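Local coordinates for putative ABC transporter, periplasmic binding protein, amino acid (Neisseria gonorrhoeae, PDB 2YLN), which probably serves as the periplasmic receptor that binds L-cystine and delivers it to an amino acid ABC transporter, at residues Glu51-Lys56 with Asp249-Lys254. The protein carries 1 engineered substitution. Residues are numbered along the deposited sequence; the frame is centred on the assembly and turned at random.
Sequences ERINNK and DEAVAK
Ile53 reaches from helix 49-55 to helix 249-264 with both branches of its side chain. Its CD1 packs against CB of Ala251 at 3.7 Å, while CG2 lies 3.9 Å from CG of Lys254, whose aliphatic part runs past the isoleucine in the opposite direction. With CG2 anti to the backbone N and CG1 anti to the carbonyl carbon (chi1 -65°), the two branches reach separate residues about one turn apart. The axes of the short segments approach to 10.0 Å at 45°, with Ile53 and Ala251 the nearest CA pair at 7.1 Å. Leu49 also touches Ala251, and Ile50 meets the side chains of Glu250 and Lys254.

Toward the surface the contact becomes polar. Lys254, bent at chi2 (-73°), carries its CE to 3.5 Å from OD1 of Asn54, the two side chains crossing nearly at right angles. No direct hydrogen bond joins them; instead, one water donates to Asn54 OD1 at 2.6 Å and accepts from Lys254 NZ at 2.9 Å. A second water links Asn54 ND2 to Glu250 OE1, so both ends of the amide are engaged through solvent.

The contact joins the first helix to the one following strand 238-245 in the type 2 periplasmic-binding-protein fold; none of its residues lines the ligand pocket. Direct contact is van der Waals packing, and the polar groups meet through water, without a hydrogen bond or salt bridge between the segments.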
loop_
_atom_site.group_PDB
_atom_site.type_symbol
_atom_site.label_atom_id
_atom_site.label_comp_id
_atom_site.label_asym_id
_atom_site.label_seq_id
_atom_site.Cartn_x
_atom_site.Cartn_y
_atom_site.Cartn_z
ATOM N N GLU A 51 -1.940 11.932 -22.814
ATOM C CA GLU A 51 -1.353 11.796 -24.129
ATOM C C GLU A 51 -0.684 10.435 -24.253
ATOM O O GLU A 51 -0.757 9.764 -25.273
ATOM C CB GLU A 51 -0.346 12.929 -24.402
ATOM C CG GLU A 51 0.340 12.875 -25.771
ATOM C CD GLU A 51 1.431 13.874 -25.985
ATOM O OE1 GLU A 51 1.578 14.827 -25.213
ATOM O OE2 GLU A 51 2.199 13.696 -26.991
ATOM N N ARG A 52 0.127 10.069 -23.244
ATOM C CA ARG A 52 0.836 8.778 -23.316
ATOM C C ARG A 52 -0.080 7.589 -23.202
ATOM O O ARG A 52 0.207 6.523 -23.811
ATOM C CB ARG A 52 1.957 8.727 -22.254
ATOM C CG ARG A 52 3.120 9.656 -22.703
ATOM C CD ARG A 52 4.238 9.753 -21.689
ATOM N NE ARG A 52 3.852 10.677 -20.579
ATOM C CZ ARG A 52 3.725 10.367 -19.287
ATOM N NH1 ARG A 52 3.875 9.133 -18.915
ATOM N NH2 ARG A 52 3.472 11.293 -18.384
ATOM N N ILE A 53 -1.170 7.701 -22.476
ATOM C CA ILE A 53 -2.119 6.613 -22.469
ATOM C C ILE A 53 -2.767 6.510 -23.862
ATOM O O ILE A 53 -2.880 5.449 -24.389
ATOM C CB ILE A 53 -3.168 6.740 -21.309
ATOM C CG1 ILE A 53 -2.438 6.611 -19.949
ATOM C CG2 ILE A 53 -4.373 5.787 -21.502
ATOM C CD1 ILE A 53 -3.297 7.056 -18.730
ATOM N N ASN A 54 -3.319 7.589 -24.342
ATOM C CA ASN A 54 -4.107 7.528 -25.618
ATOM C C ASN A 54 -3.194 7.187 -26.790
ATOM O O ASN A 54 -3.629 6.478 -27.681
ATOM C CB ASN A 54 -4.843 8.801 -25.839
ATOM C CG ASN A 54 -6.075 8.918 -24.942
ATOM O OD1 ASN A 54 -6.528 7.922 -24.418
ATOM N ND2 ASN A 54 -6.566 10.101 -24.850
ATOM N N ASN A 55 -1.904 7.566 -26.711
ATOM C CA ASN A 55 -0.963 7.433 -27.838
ATOM C C ASN A 55 -0.037 6.263 -27.661
ATOM O O ASN A 55 0.840 6.081 -28.488
ATOM C CB ASN A 55 -0.246 8.792 -28.170
ATOM C CG ASN A 55 -1.218 9.805 -28.734
ATOM O OD1 ASN A 55 -1.534 9.737 -29.933
ATOM N ND2 ASN A 55 -1.721 10.713 -27.880
ATOM N N LYS A 56 -0.195 5.524 -26.587
ATOM C CA LYS A 56 0.482 4.237 -26.386
ATOM C C LYS A 56 1.991 4.431 -26.185
ATOM O O LYS A 56 2.834 3.843 -26.834
ATOM C CB LYS A 56 0.210 3.236 -27.479
ATOM C CG LYS A 56 -1.262 3.215 -27.825
ATOM C CD LYS A 56 -2.195 2.833 -26.645
ATOM C CE LYS A 56 -3.624 2.836 -27.109
ATOM N NZ LYS A 56 -4.467 2.849 -25.988
ATOM N N ASP A 249 -7.626 14.083 -15.012
ATOM C CA ASP A 249 -8.927 13.427 -14.869
ATOM C C ASP A 249 -9.140 12.376 -15.926
ATOM O O ASP A 249 -9.687 11.300 -15.653
ATOM C CB ASP A 249 -10.075 14.471 -14.953
ATOM C CG ASP A 249 -10.233 15.304 -13.663
ATOM O OD1 ASP A 249 -9.429 15.135 -12.692
ATOM O OD2 ASP A 249 -11.186 16.113 -13.605
ATOM N N GLU A 250 -8.796 12.666 -17.191
ATOM C CA GLU A 250 -9.001 11.706 -18.230
ATOM C C GLU A 250 -8.174 10.413 -18.022
ATOM O O GLU A 250 -8.662 9.314 -18.277
ATOM C CB GLU A 250 -8.695 12.281 -19.631
ATOM C CG GLU A 250 -9.584 13.508 -20.033
ATOM C CD GLU A 250 -9.020 14.128 -21.262
ATOM O OE1 GLU A 250 -8.822 13.374 -22.238
ATOM O OE2 GLU A 250 -8.789 15.337 -21.248
ATOM N N ALA A 251 -6.943 10.574 -17.560
ATOM C CA ALA A 251 -6.095 9.450 -17.263
ATOM C C ALA A 251 -6.704 8.637 -16.136
ATOM O O ALA A 251 -6.731 7.405 -16.228
ATOM C CB ALA A 251 -4.712 9.914 -16.854
ATOM N N VAL A 252 -7.243 9.254 -15.098
ATOM C CA VAL A 252 -7.911 8.518 -14.023
ATOM C C VAL A 252 -9.050 7.679 -14.588
ATOM O O VAL A 252 -9.232 6.530 -14.188
ATOM C CB VAL A 252 -8.390 9.483 -12.931
ATOM C CG1 VAL A 252 -9.219 8.736 -11.894
ATOM C CG2 VAL A 252 -7.175 10.159 -12.233
ATOM N N ALA A 253 -9.860 8.290 -15.459
ATOM C CA ALA A 253 -10.985 7.542 -16.051
ATOM C C ALA A 253 -10.486 6.332 -16.800
ATOM O O ALA A 253 -11.119 5.271 -16.725
ATOM C CB ALA A 253 -11.798 8.467 -16.984
ATOM N N LYS A 254 -9.369 6.429 -17.526
ATOM C CA LYS A 254 -8.807 5.268 -18.230
ATOM C C LYS A 254 -8.373 4.189 -17.238
ATOM O O LYS A 254 -8.658 2.991 -17.412
ATOM C CB LYS A 254 -7.624 5.702 -19.112
ATOM C CG LYS A 254 -8.018 6.595 -20.257
ATOM C CD LYS A 254 -8.726 5.848 -21.317
ATOM C CE LYS A 254 -9.215 6.712 -22.470
ATOM N NZ LYS A 254 -9.488 5.840 -23.629
HETATM O O HOH W 1 -6.953 5.362 -24.887
HETATM O O HOH W 2 -9.191 10.430 -23.120
#